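PDB 5NO8: Baccell_00875 from Bacteroides cellulosilyticus DSM 14838, which is a polysaccharide lyase that probably removes the rhamnose caps of complex arabinogalactan proteins by cleaving next to glucuronic acid. Local coordinates for residues A[72-77]-A[88-93]; A[77-82]-A[135-140]; A[104-109]-A[130-135]. One frame throughout, in Å; residues are numbered along the deposited sequence.

Interaction 1 (A[72-77]-A[88-93]); sequences WGLGYF and REWRIP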
ATOM      1  N   TRP A  72     -20.770  -5.825  11.212  1.00 14.11           N
ATOM      2  CA  TRP A  72     -19.863  -6.972  11.354  1.00 14.07           C
ATOM      3  C   TRP A  72     -20.657  -8.246  11.548  1.00 14.20           C
ATOM      4  O   TRP A  72     -21.508  -8.355  12.469  1.00 15.52           O
ATOM      5  CB  TRP A  72     -18.946  -6.757  12.559  1.00 14.14           C
ATOM      6  CG  TRP A  72     -18.025  -7.869  12.836  1.00 14.88           C
ATOM      7  CD1 TRP A  72     -18.362  -9.119  13.260  1.00 15.36           C
ATOM      8  CD2 TRP A  72     -16.610  -7.846  12.760  1.00 16.12           C
ATOM      9  NE1 TRP A  72     -17.248  -9.880  13.441  1.00 16.46           N
ATOM     10  CE2 TRP A  72     -16.152  -9.113  13.161  1.00 16.08           C
ATOM     11  CE3 TRP A  72     -15.671  -6.869  12.414  1.00 16.45           C
ATOM     12  CZ2 TRP A  72     -14.804  -9.453  13.161  1.00 16.52           C
ATOM     13  CZ3 TRP A  72     -14.325  -7.206  12.449  1.00 16.89           C
ATOM     14  CH2 TRP A  72     -13.908  -8.479  12.805  1.00 16.74           C
ATOM     15  N   GLY A  73     -20.404  -9.241  10.705  1.00 12.86           N
ATOM     16  CA  GLY A  73     -21.096 -10.514  10.851  1.00 13.70           C
ATOM     17  C   GLY A  73     -22.270 -10.703   9.920  1.00 13.56           C
ATOM     18  O   GLY A  73     -22.755 -11.840   9.759  1.00 15.52           O
ATOM     19  N   LEU A  74     -22.739  -9.619   9.309  1.00 12.89           N
ATOM     20  CA  LEU A  74     -23.657  -9.691   8.214  1.00 12.30           C
ATOM     21  C   LEU A  74     -22.867 -10.022   6.955  1.00 12.36           C
ATOM     22  O   LEU A  74     -21.635 -10.067   6.975  1.00 12.70           O
ATOM     23  CB  LEU A  74     -24.472  -8.421   8.057  1.00 12.55           C
ATOM     24  CG  LEU A  74     -25.245  -8.021   9.325  1.00 13.36           C
ATOM     25  CD1 LEU A  74     -26.056  -6.781   9.002  1.00 14.12           C
ATOM     26  CD2 LEU A  74     -26.102  -9.156   9.882  1.00 13.95           C
ATOM     27  N   GLY A  75     -23.569 -10.328   5.885  1.00 11.66           N
ATOM     28  CA  GLY A  75     -22.857 -10.732   4.664  1.00 12.12           C
ATOM     29  C   GLY A  75     -23.787 -11.026   3.535  1.00 12.42           C
ATOM     30  O   GLY A  75     -24.955 -10.625   3.553  1.00 12.17           O
ATOM     31  N   TYR A  76     -23.257 -11.724   2.541  1.00 12.18           N
ATOM     32  CA  TYR A  76     -23.965 -11.980   1.303  1.00 12.25           C
ATOM     33  C   TYR A  76     -23.405 -13.171   0.554  1.00 12.43           C
ATOM     34  O   TYR A  76     -22.317 -13.649   0.836  1.00 12.30           O
ATOM     35  CB  TYR A  76     -23.934 -10.716   0.405  1.00 12.07           C
ATOM     36  CG  TYR A  76     -22.536 -10.201   0.127  1.00 12.53           C
ATOM     37  CD1 TYR A  76     -21.771 -10.737  -0.893  1.00 12.68           C
ATOM     38  CD2 TYR A  76     -21.977  -9.175   0.896  1.00 13.00           C
ATOM     39  CE1 TYR A  76     -20.493 -10.262  -1.138  1.00 12.60           C
ATOM     40  CE2 TYR A  76     -20.682  -8.707   0.674  1.00 12.85           C
ATOM     41  CZ  TYR A  76     -19.955  -9.249  -0.367  1.00 13.19           C
ATOM     42  OH  TYR A  76     -18.693  -8.796  -0.607  1.00 12.90           O
ATOM     43  N   PHE A  77     -24.184 -13.659  -0.401  1.00 12.09           N
ATOM     44  CA  PHE A  77     -23.753 -14.738  -1.270  1.00 12.97           C
ATOM     45  C   PHE A  77     -24.659 -14.744  -2.473  1.00 12.34           C
ATOM     46  O   PHE A  77     -25.791 -14.227  -2.434  1.00 11.31           O
ATOM     47  CB  PHE A  77     -23.792 -16.100  -0.555  1.00 14.36           C
ATOM     48  CG  PHE A  77     -25.149 -16.454  -0.013  1.00 16.48           C
ATOM     49  CD1 PHE A  77     -26.119 -16.979  -0.842  1.00 17.88           C
ATOM     50  CD2 PHE A  77     -25.470 -16.220   1.312  1.00 20.22           C
ATOM     51  CE1 PHE A  77     -27.388 -17.294  -0.359  1.00 19.78           C
ATOM     52  CE2 PHE A  77     -26.736 -16.542   1.791  1.00 20.42           C
ATOM     53  CZ  PHE A  77     -27.686 -17.068   0.956  1.00 19.58           C
ATOM     54  N   ARG A  88     -28.339 -12.982  -2.255  1.00 14.38           N
ATOM     55  CA  ARG A  88     -28.975 -12.757  -0.955  1.00 16.08           C
ATOM     56  C   ARG A  88     -28.016 -12.037  -0.025  1.00 15.87           C
ATOM     57  O   ARG A  88     -26.802 -12.262  -0.068  1.00 14.33           O
ATOM     58  CB  ARG A  88     -29.372 -14.079  -0.317  1.00 19.21           C
ATOM     59  CG  ARG A  88     -30.152 -15.033  -1.200  1.00 22.71           C
ATOM     60  CD  ARG A  88     -31.527 -14.528  -1.535  1.00 26.26           C
ATOM     61  NE  ARG A  88     -32.360 -14.297  -0.338  1.00 28.94           N
ATOM     62  CZ  ARG A  88     -33.528 -14.882  -0.050  1.00 27.13           C
ATOM     63  NH1 ARG A  88     -34.155 -14.524   1.070  1.00 27.14           N
ATOM     64  NH2 ARG A  88     -34.092 -15.789  -0.850  1.00 26.73           N
ATOM     65  N   GLU A  89     -28.553 -11.169   0.819  1.00 15.03           N
ATOM     66  CA  GLU A  89     -27.766 -10.466   1.837  1.00 16.68           C
ATOM     67  C   GLU A  89     -28.467 -10.812   3.139  1.00 16.91           C
ATOM     68  O   GLU A  89     -29.699 -10.653   3.215  1.00 16.33           O
ATOM     69  CB  GLU A  89     -27.781  -8.950   1.613  1.00 19.04           C
ATOM     70  CG  GLU A  89     -27.190  -8.507   0.289  1.00 21.04           C
ATOM     71  CD  GLU A  89     -27.441  -7.038  -0.005  1.00 25.60           C
ATOM     72  OE1 GLU A  89     -28.592  -6.679  -0.364  1.00 27.46           O
ATOM     73  OE2 GLU A  89     -26.489  -6.239   0.119  1.00 26.17           O
ATOM     74  N   TRP A  90     -27.749 -11.350   4.121  1.00 15.07           N
ATOM     75  CA  TRP A  90     -28.388 -11.620   5.414  1.00 15.12           C
ATOM     76  C   TRP A  90     -28.307 -10.378   6.262  1.00 15.42           C
ATOM     77  O   TRP A  90     -27.267  -9.706   6.323  1.00 14.48           O
ATOM     78  CB  TRP A  90     -27.864 -12.892   6.104  1.00 14.40           C
ATOM     79  CG  TRP A  90     -26.457 -12.955   6.616  1.00 13.44           C
ATOM     80  CD1 TRP A  90     -26.028 -12.665   7.892  1.00 13.39           C
ATOM     81  CD2 TRP A  90     -25.316 -13.455   5.917  1.00 13.43           C
ATOM     82  NE1 TRP A  90     -24.693 -12.919   8.007  1.00 13.93           N
ATOM     83  CE2 TRP A  90     -24.225 -13.412   6.816  1.00 13.51           C
ATOM     84  CE3 TRP A  90     -25.107 -13.946   4.621  1.00 13.30           C
ATOM     85  CZ2 TRP A  90     -22.932 -13.814   6.442  1.00 13.65           C
ATOM     86  CZ3 TRP A  90     -23.816 -14.349   4.260  1.00 13.50           C
ATOM     87  CH2 TRP A  90     -22.760 -14.269   5.164  1.00 13.90           C
ATOM     88  N   ARG A  91     -29.440 -10.029   6.876  1.00 16.85           N
ATOM     89  CA  ARG A  91     -29.527  -8.814   7.668  1.00 18.89           C
ATOM     90  C   ARG A  91     -30.529  -8.947   8.819  1.00 18.90           C
ATOM     91  O   ARG A  91     -30.270  -8.421   9.882  1.00 21.42           O
ATOM     92  CB  ARG A  91     -29.935  -7.608   6.792  1.00 22.10           C
ATOM     93  CG  ARG A  91     -29.884  -6.282   7.556  1.00 25.76           C
ATOM     94  CD  ARG A  91     -30.193  -5.079   6.674  1.00 29.36           C
ATOM     95  NE  ARG A  91     -31.624  -4.986   6.476  1.00 36.27           N
ATOM     96  CZ  ARG A  91     -32.480  -4.348   7.278  1.00 39.10           C
ATOM     97  NH1 ARG A  91     -32.080  -3.659   8.350  1.00 41.72           N
ATOM     98  NH2 ARG A  91     -33.765  -4.396   6.981  1.00 42.41           N
ATOM     99  N   ILE A  92     -31.638  -9.640   8.609  1.00 18.58           N
ATOM    100  CA  ILE A  92     -32.672  -9.792   9.651  1.00 18.90           C
ATOM    101  C   ILE A  92     -32.724 -11.258  10.075  1.00 16.27           C
ATOM    102  O   ILE A  92     -33.123 -12.099   9.295  1.00 17.05           O
ATOM    103  CB  ILE A  92     -34.051  -9.347   9.135  1.00 20.57           C
ATOM    104  CG1 ILE A  92     -34.014  -7.872   8.654  1.00 21.93           C
ATOM    105  CG2 ILE A  92     -35.133  -9.591  10.184  1.00 21.35           C
ATOM    106  CD1 ILE A  92     -33.553  -6.858   9.699  1.00 23.70           C
ATOM    107  N   PRO A  93     -32.340 -11.552  11.320  1.00 16.05           N
ATOM    108  CA  PRO A  93     -32.348 -12.905  11.800  1.00 17.34           C
ATOM    109  C   PRO A  93     -33.751 -13.480  11.902  1.00 18.10           C
ATOM    110  O   PRO A  93     -34.718 -12.729  12.125  1.00 18.00           O
ATOM    111  CB  PRO A  93     -31.754 -12.809  13.206  1.00 17.60           C
ATOM    112  CG  PRO A  93     -31.340 -11.429  13.422  1.00 17.22           C
ATOM    113  CD  PRO A  93     -31.854 -10.594  12.323  1.00 16.76           C
TER
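W90 lays its indole flat across the backbone of L74 and G75. G75 CA stands 3.5 Å from the centroid of the six-membered ring, close to the ring normal, in a CH-pi contact, and G75 N sits over the same face. A side chain on G75 would run into W90 CH2, consistent with glycine here. A second CH-pi contact has R88 CB over a face of the F77 ring, 3.7 Å from F77 CZ, while W90 CZ3 comes to that ring's edge, 3.9 Å from F77 CD2.

Both segments belong to the beta hairpin of strands 75-81 and 84-90. F77 and R88 are a hydrogen-bonded antiparallel pair, closed by two backbone bonds; Y76 and E89 form the next, non-hydrogen-bonded pair, and W90 N then donates to G75 O at 2.9 Å.

With CG between its backbone N and carbonyl carbon (chi1 67°), W90 reaches across to the loop just ahead of strand 75-81, where NE1 donates to G73 O at 2.8 Å, on a lone pair in the carbonyl plane. A leucine in place of W90 would probably leave G73 O without this donor and open a gap over G75 and beside F77.

Interaction 2 (A[77-82]-A[135-140]); sequences FTVVKG and EPVSLY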
ATOM      1  N   PHE A  77     -24.184 -13.659  -0.401  1.00 12.09           N
ATOM      2  CA  PHE A  77     -23.753 -14.738  -1.270  1.00 12.97           C
ATOM      3  C   PHE A  77     -24.659 -14.744  -2.473  1.00 12.34           C
ATOM      4  O   PHE A  77     -25.791 -14.227  -2.434  1.00 11.31           O
ATOM      5  CB  PHE A  77     -23.792 -16.100  -0.555  1.00 14.36           C
ATOM      6  CG  PHE A  77     -25.149 -16.454  -0.013  1.00 16.48           C
ATOM      7  CD1 PHE A  77     -26.119 -16.979  -0.842  1.00 17.88           C
ATOM      8  CD2 PHE A  77     -25.470 -16.220   1.312  1.00 20.22           C
ATOM      9  CE1 PHE A  77     -27.388 -17.294  -0.359  1.00 19.78           C
ATOM     10  CE2 PHE A  77     -26.736 -16.542   1.791  1.00 20.42           C
ATOM     11  CZ  PHE A  77     -27.686 -17.068   0.956  1.00 19.58           C
ATOM     12  N   THR A  78     -24.156 -15.314  -3.549  1.00 11.32           N
ATOM     13  CA  THR A  78     -24.951 -15.554  -4.732  1.00 11.81           C
ATOM     14  C   THR A  78     -25.231 -17.031  -4.815  1.00 11.66           C
ATOM     15  O   THR A  78     -24.303 -17.824  -4.948  1.00 11.79           O
ATOM     16  CB  THR A  78     -24.226 -15.039  -5.977  1.00 12.45           C
ATOM     17  OG1 THR A  78     -24.042 -13.625  -5.849  1.00 12.64           O
ATOM     18  CG2 THR A  78     -25.015 -15.351  -7.245  1.00 12.88           C
ATOM     19  N   VAL A  79     -26.502 -17.407  -4.817  1.00 11.84           N
ATOM     20  CA  VAL A  79     -26.890 -18.800  -4.836  1.00 12.46           C
ATOM     21  C   VAL A  79     -27.349 -19.170  -6.243  1.00 12.70           C
ATOM     22  O   VAL A  79     -28.129 -18.461  -6.885  1.00 11.93           O
ATOM     23  CB  VAL A  79     -27.897 -19.183  -3.730  1.00 14.41           C
ATOM     24  CG1 VAL A  79     -29.126 -18.351  -3.756  1.00 15.87           C
ATOM     25  CG2 VAL A  79     -28.263 -20.658  -3.820  1.00 14.85           C
ATOM     26  N   VAL A  80     -26.816 -20.277  -6.710  1.00 11.79           N
ATOM     27  CA  VAL A  80     -27.078 -20.760  -8.048  1.00 12.44           C
ATOM     28  C   VAL A  80     -27.588 -22.188  -8.013  1.00 13.27           C
ATOM     29  O   VAL A  80     -26.964 -23.075  -7.417  1.00 13.18           O
ATOM     30  CB  VAL A  80     -25.790 -20.714  -8.887  1.00 12.43           C
ATOM     31  CG1 VAL A  80     -26.033 -21.332 -10.260  1.00 12.22           C
ATOM     32  CG2 VAL A  80     -25.309 -19.281  -9.033  1.00 12.08           C
ATOM     33  N   LYS A  81     -28.733 -22.412  -8.665  1.00 14.63           N
ATOM     34  CA  LYS A  81     -29.353 -23.718  -8.816  1.00 16.30           C
ATOM     35  C   LYS A  81     -29.770 -23.783 -10.258  1.00 15.05           C
ATOM     36  O   LYS A  81     -30.765 -23.162 -10.644  1.00 14.82           O
ATOM     37  CB  LYS A  81     -30.609 -23.857  -7.944  1.00 19.65           C
ATOM     38  CG  LYS A  81     -30.369 -23.972  -6.464  1.00 23.92           C
ATOM     39  CD  LYS A  81     -31.623 -24.463  -5.726  1.00 28.24           C
ATOM     40  CE  LYS A  81     -32.810 -23.546  -5.901  1.00 30.85           C
ATOM     41  NZ  LYS A  81     -33.839 -23.758  -4.831  1.00 30.25           N
ATOM     42  N   GLY A  82     -28.985 -24.465 -11.074  1.00 13.56           N
ATOM     43  CA  GLY A  82     -29.213 -24.446 -12.528  1.00 13.92           C
ATOM     44  C   GLY A  82     -29.175 -23.021 -13.065  1.00 13.34           C
ATOM     45  O   GLY A  82     -28.280 -22.235 -12.716  1.00 13.03           O
ATOM     46  N   GLU A 135     -32.268 -29.569  -3.333  1.00 21.27           N
ATOM     47  CA  GLU A 135     -31.296 -29.757  -4.414  1.00 19.83           C
ATOM     48  C   GLU A 135     -29.939 -29.174  -4.019  1.00 18.79           C
ATOM     49  O   GLU A 135     -29.878 -28.295  -3.166  1.00 17.74           O
ATOM     50  CB  GLU A 135     -31.774 -29.062  -5.716  1.00 20.94           C
ATOM     51  N   PRO A 136     -28.853 -29.668  -4.641  1.00 18.94           N
ATOM     52  CA  PRO A 136     -27.557 -29.016  -4.444  1.00 17.90           C
ATOM     53  C   PRO A 136     -27.575 -27.551  -4.899  1.00 16.72           C
ATOM     54  O   PRO A 136     -28.277 -27.205  -5.839  1.00 15.91           O
ATOM     55  CB  PRO A 136     -26.580 -29.852  -5.298  1.00 19.49           C
ATOM     56  CG  PRO A 136     -27.323 -31.114  -5.637  1.00 21.00           C
ATOM     57  CD  PRO A 136     -28.777 -30.784  -5.605  1.00 20.12           C
ATOM     58  N   VAL A 137     -26.820 -26.718  -4.190  1.00 14.83           N
ATOM     59  CA  VAL A 137     -26.643 -25.321  -4.553  1.00 15.24           C
ATOM     60  C   VAL A 137     -25.154 -25.023  -4.680  1.00 15.07           C
ATOM     61  O   VAL A 137     -24.320 -25.634  -3.994  1.00 14.91           O
ATOM     62  CB  VAL A 137     -27.260 -24.363  -3.517  1.00 16.64           C
ATOM     63  CG1 VAL A 137     -28.757 -24.659  -3.343  1.00 18.27           C
ATOM     64  CG2 VAL A 137     -26.563 -24.443  -2.171  1.00 17.41           C
ATOM     65  N   SER A 138     -24.838 -24.071  -5.558  1.00 14.20           N
ATOM     66  CA  SER A 138     -23.508 -23.482  -5.637  1.00 14.24           C
ATOM     67  C   SER A 138     -23.598 -22.067  -5.081  1.00 13.73           C
ATOM     68  O   SER A 138     -24.561 -21.355  -5.352  1.00 14.51           O
ATOM     69  CB  SER A 138     -22.993 -23.475  -7.056  1.00 15.14           C
ATOM     70  OG  SER A 138     -22.804 -24.789  -7.548  1.00 15.47           O
ATOM     71  N   LEU A 139     -22.669 -21.693  -4.226  1.00 13.25           N
ATOM     72  CA  LEU A 139     -22.627 -20.340  -3.682  1.00 13.89           C
ATOM     73  C   LEU A 139     -21.384 -19.669  -4.235  1.00 13.39           C
ATOM     74  O   LEU A 139     -20.293 -20.231  -4.121  1.00 13.77           O
ATOM     75  CB  LEU A 139     -22.547 -20.346  -2.146  1.00 15.18           C
ATOM     76  CG  LEU A 139     -23.724 -21.062  -1.429  1.00 17.00           C
ATOM     77  CD1 LEU A 139     -23.601 -20.951   0.084  1.00 18.36           C
ATOM     78  CD2 LEU A 139     -25.060 -20.504  -1.921  1.00 17.55           C
ATOM     79  N   TYR A 140     -21.555 -18.491  -4.820  1.00 12.06           N
ATOM     80  CA  TYR A 140     -20.464 -17.716  -5.331  1.00 12.55           C
ATOM     81  C   TYR A 140     -20.429 -16.368  -4.619  1.00 13.31           C
ATOM     82  O   TYR A 140     -21.468 -15.857  -4.170  1.00 12.38           O
ATOM     83  CB  TYR A 140     -20.657 -17.496  -6.814  1.00 12.67           C
ATOM     84  CG  TYR A 140     -20.603 -18.718  -7.666  1.00 12.98           C
ATOM     85  CD1 TYR A 140     -19.379 -19.189  -8.160  1.00 13.86           C
ATOM     86  CD2 TYR A 140     -21.742 -19.435  -7.991  1.00 12.95           C
ATOM     87  CE1 TYR A 140     -19.324 -20.288  -8.976  1.00 13.27           C
ATOM     88  CE2 TYR A 140     -21.688 -20.557  -8.803  1.00 12.78           C
ATOM     89  CZ  TYR A 140     -20.460 -20.979  -9.280  1.00 14.03           C
ATOM     90  OH  TYR A 140     -20.382 -22.057 -10.111  1.00 14.39           O
TER
HETATM   91  O   HOH W   1     -25.376 -25.090  -8.480  1.00 24.04           O
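The Y140 ring is met at its edge, near its plane: V80 CG2 lies 3.7 Å from Y140 CD2, and T78 O also sits at the rim. The F77 ring has V79 CG1 in its plane at the edge, and L139 CD2 approaches it obliquely, 3.8 Å from F77 CD1. That same L139 methyl presses on V79, with CD2 3.6 Å from V79 CB.

Strands 75-81 and 137-145 are antiparallel neighbours in one sheet. T78 with Y140 and V80 with S138 are hydrogen-bonded pairs, each closed by two backbone bonds; the one from S138 N to V80 O, 3.0 Å long, is straight at 179°. V79 and L139 form the non-hydrogen-bonded pair between them, and on their side of the sheet I110 and I112 of strand 110-119 pack on F77, I110 also on L139 and V137, so that a second sheet covers this face. T78, V80, S138 and Y140 line the other face, where T78 OG1 hydrogen-bonds a glycerol, probably from the crystallisation liquor.

A water ties S138 OG to V80 O, at 2.8 Å from V80 O. At the strand end K81 runs alongside V137, with K81 CG 3.6 Å from V137 CG1. With that CG anti to its own carbonyl carbon (chi1 -72°) the chain is laid along V137, and NZ goes on to a salt bridge with D109.

Interaction 3 (A[104-109]-A[130-135]); sequences LYREGD and TNEGEE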
ATOM      1  N   LEU A 104     -29.317 -16.647  14.023  1.00 14.92           N
ATOM      2  CA  LEU A 104     -29.675 -17.531  12.943  1.00 14.71           C
ATOM      3  C   LEU A 104     -30.392 -16.751  11.863  1.00 14.52           C
ATOM      4  O   LEU A 104     -31.369 -16.032  12.134  1.00 13.34           O
ATOM      5  CB  LEU A 104     -30.552 -18.659  13.490  1.00 16.33           C
ATOM      6  CG  LEU A 104     -31.009 -19.761  12.563  1.00 18.90           C
ATOM      7  CD1 LEU A 104     -29.811 -20.463  11.974  1.00 20.91           C
ATOM      8  CD2 LEU A 104     -31.931 -20.743  13.304  1.00 20.73           C
ATOM      9  N   TYR A 105     -29.931 -16.920  10.627  1.00 13.36           N
ATOM     10  CA  TYR A 105     -30.532 -16.303   9.440  1.00 13.99           C
ATOM     11  C   TYR A 105     -30.899 -17.413   8.502  1.00 14.36           C
ATOM     12  O   TYR A 105     -30.238 -18.463   8.481  1.00 15.49           O
ATOM     13  CB  TYR A 105     -29.530 -15.362   8.716  1.00 14.35           C
ATOM     14  CG  TYR A 105     -28.869 -14.327   9.572  1.00 14.37           C
ATOM     15  CD1 TYR A 105     -27.778 -14.668  10.384  1.00 14.48           C
ATOM     16  CD2 TYR A 105     -29.341 -13.011   9.635  1.00 14.02           C
ATOM     17  CE1 TYR A 105     -27.165 -13.735  11.189  1.00 14.98           C
ATOM     18  CE2 TYR A 105     -28.729 -12.054  10.464  1.00 14.22           C
ATOM     19  CZ  TYR A 105     -27.658 -12.426  11.252  1.00 14.54           C
ATOM     20  OH  TYR A 105     -27.015 -11.532  12.079  1.00 14.69           O
ATOM     21  N   ARG A 106     -31.924 -17.189   7.683  1.00 14.03           N
ATOM     22  CA  ARG A 106     -32.329 -18.146   6.670  1.00 14.53           C
ATOM     23  C   ARG A 106     -32.660 -17.358   5.421  1.00 15.15           C
ATOM     24  O   ARG A 106     -33.598 -16.559   5.408  1.00 14.80           O
ATOM     25  CB  ARG A 106     -33.505 -19.015   7.119  1.00 15.38           C
ATOM     26  CG  ARG A 106     -34.008 -20.014   6.094  1.00 16.09           C
ATOM     27  CD  ARG A 106     -33.015 -21.145   5.774  1.00 15.72           C
ATOM     28  NE  ARG A 106     -33.640 -22.051   4.840  1.00 16.35           N
ATOM     29  CZ  ARG A 106     -34.385 -23.110   5.153  1.00 16.28           C
ATOM     30  NH1 ARG A 106     -34.529 -23.497   6.400  1.00 17.03           N
ATOM     31  NH2 ARG A 106     -34.935 -23.830   4.185  1.00 18.18           N
ATOM     32  N   GLU A 107     -31.860 -17.585   4.388  1.00 15.45           N
ATOM     33  CA  GLU A 107     -31.947 -16.817   3.155  1.00 16.20           C
ATOM     34  C   GLU A 107     -32.091 -17.822   2.032  1.00 15.44           C
ATOM     35  O   GLU A 107     -31.104 -18.457   1.589  1.00 14.48           O
ATOM     36  CB  GLU A 107     -30.705 -15.944   2.976  1.00 17.43           C
ATOM     37  CG  GLU A 107     -30.460 -14.915   4.086  1.00 19.42           C
ATOM     38  CD  GLU A 107     -31.558 -13.887   4.255  1.00 22.26           C
ATOM     39  OE1 GLU A 107     -32.224 -13.545   3.251  1.00 23.78           O
ATOM     40  OE2 GLU A 107     -31.721 -13.394   5.406  1.00 25.90           O
ATOM     41  N   GLY A 108     -33.336 -18.017   1.604  1.00 15.89           N
ATOM     42  CA  GLY A 108     -33.630 -19.043   0.611  1.00 16.84           C
ATOM     43  C   GLY A 108     -33.326 -20.402   1.215  1.00 16.51           C
ATOM     44  O   GLY A 108     -33.736 -20.704   2.348  1.00 16.72           O
ATOM     45  N   ASP A 109     -32.580 -21.217   0.471  1.00 17.28           N
ATOM     46  CA  ASP A 109     -32.160 -22.534   0.952  1.00 17.77           C
ATOM     47  C   ASP A 109     -31.070 -22.485   2.029  1.00 17.25           C
ATOM     48  O   ASP A 109     -30.775 -23.496   2.636  1.00 16.57           O
ATOM     49  CB  ASP A 109     -31.582 -23.364  -0.207  1.00 19.63           C
ATOM     50  CG  ASP A 109     -32.611 -23.702  -1.267  1.00 22.21           C
ATOM     51  OD1 ASP A 109     -33.748 -24.060  -0.885  1.00 22.65           O
ATOM     52  OD2 ASP A 109     -32.270 -23.612  -2.473  1.00 23.05           O
ATOM     53  N   THR A 130     -25.472 -23.753   5.803  1.00 14.35           N
ATOM     54  CA  THR A 130     -26.064 -25.060   5.543  1.00 15.21           C
ATOM     55  C   THR A 130     -27.089 -24.984   4.422  1.00 14.54           C
ATOM     56  O   THR A 130     -27.928 -24.106   4.427  1.00 13.75           O
ATOM     57  CB  THR A 130     -26.731 -25.638   6.809  1.00 16.89           C
ATOM     58  OG1 THR A 130     -25.773 -25.613   7.879  1.00 17.77           O
ATOM     59  CG2 THR A 130     -27.208 -27.062   6.569  1.00 17.99           C
ATOM     60  N   ASN A 131     -27.019 -25.927   3.490  1.00 14.12           N
ATOM     61  CA  ASN A 131     -28.050 -26.082   2.480  1.00 14.47           C
ATOM     62  C   ASN A 131     -29.194 -26.889   3.071  1.00 14.98           C
ATOM     63  O   ASN A 131     -29.104 -28.105   3.208  1.00 15.89           O
ATOM     64  CB  ASN A 131     -27.509 -26.757   1.231  1.00 13.78           C
ATOM     65  CG  ASN A 131     -28.553 -26.907   0.144  1.00 13.82           C
ATOM     66  OD1 ASN A 131     -29.659 -26.355   0.235  1.00 15.32           O
ATOM     67  ND2 ASN A 131     -28.212 -27.645  -0.887  1.00 13.72           N
ATOM     68  N   GLU A 132     -30.274 -26.186   3.408  1.00 16.18           N
ATOM     69  CA  GLU A 132     -31.509 -26.819   3.926  1.00 18.53           C
ATOM     70  C   GLU A 132     -32.530 -27.159   2.837  1.00 19.97           C
ATOM     71  O   GLU A 132     -33.654 -27.593   3.132  1.00 19.74           O
ATOM     72  CB  GLU A 132     -32.144 -25.885   4.967  1.00 20.04           C
ATOM     73  CG  GLU A 132     -31.304 -25.677   6.208  1.00 23.25           C
ATOM     74  CD  GLU A 132     -31.169 -26.921   7.080  1.00 29.68           C
ATOM     75  OE1 GLU A 132     -31.991 -27.851   6.961  1.00 36.95           O
ATOM     76  OE2 GLU A 132     -30.247 -26.958   7.915  1.00 37.69           O
ATOM     77  N   GLY A 133     -32.161 -26.955   1.582  1.00 20.25           N
ATOM     78  CA  GLY A 133     -33.038 -27.206   0.454  1.00 21.64           C
ATOM     79  C   GLY A 133     -33.026 -28.641  -0.029  1.00 22.91           C
ATOM     80  O   GLY A 133     -32.366 -29.492   0.552  1.00 23.19           O
ATOM     81  N   GLU A 134     -33.773 -28.884  -1.112  1.00 23.25           N
ATOM     82  CA  GLU A 134     -33.954 -30.221  -1.660  1.00 24.23           C
ATOM     83  C   GLU A 134     -32.959 -30.571  -2.778  1.00 23.75           C
ATOM     84  O   GLU A 134     -32.823 -31.749  -3.099  1.00 25.80           O
ATOM     85  CB  GLU A 134     -35.383 -30.386  -2.218  1.00 27.02           C
ATOM     86  N   GLU A 135     -32.268 -29.569  -3.333  1.00 21.27           N
ATOM     87  CA  GLU A 135     -31.296 -29.757  -4.414  1.00 19.83           C
ATOM     88  C   GLU A 135     -29.939 -29.174  -4.019  1.00 18.79           C
ATOM     89  O   GLU A 135     -29.878 -28.295  -3.166  1.00 17.74           O
ATOM     90  CB  GLU A 135     -31.774 -29.062  -5.716  1.00 20.94           C
TER
HETATM   91  O   HOH W   2     -31.932 -26.562  -2.834  1.00 28.34           O
HETATM   92  O   HOH W   3     -35.192 -26.462  -2.141  1.00 38.01           O
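An Asx turn at the end of strand 122-131 receives D109, in the tight turn between strands 102-107 and 110-119. In the Asx turn N131 OD1 accepts from G133 N at 2.9 Å, the donor standing above the carbonyl plane, while N131 ND2 donates to E135 O at 170° and also has L227 O as a partner. The amide of N131 is thus held at both ends. N131 CG is anti to the backbone N (chi1 -179°), a setting that brings OD1 within 3.6 Å of D109 CB.

The one direct hydrogen bond across the contact is E132 N to D109 O, 2.8 Å. G133 CA lies 3.5 Å from D109 OD1, and a CB on G133 would collide with that oxygen. D109 OD2 is salt-bridged to K81 of strand 75-81.

On the solvent side E132 CB rests over one face of the R106 guanidinium, 3.6 Å from R106 CZ. The group is steadied by R106 NE, which donates to G108 O in the guanidinium plane. The opposite charges do not touch, R106 NH1 and E132 OE1 being 5.1 Å apart. Around the turn, a water donates to D109 OD1 and accepts from E134 N, 3.0 Å from that nitrogen.

Overall arrangement
Strand 75-81 is the common element, lying between 84-90 and 137-145: interaction 1 samples one edge, interaction 2 the other, and F77 serves both, their centres about 16 Å apart. Interaction 3 belongs to the facing sheet and to the link leading into strand 137-145, so it is nested within the loop closed by interaction 2, about 10 Å away centre to centre, and about 13 Å from interaction 1. Two salt bridges join the layers: R88 NH1 to E107 OE1 at 3.1 Å, and K81 NZ to D109 OD2 at 2.8 Å. L74 CD2 also packs on Y105 OH. The glycerol, probably a crystallisation additive, touches interaction 2 at T78. All three lie 29 to 39 Å from the chain's centre.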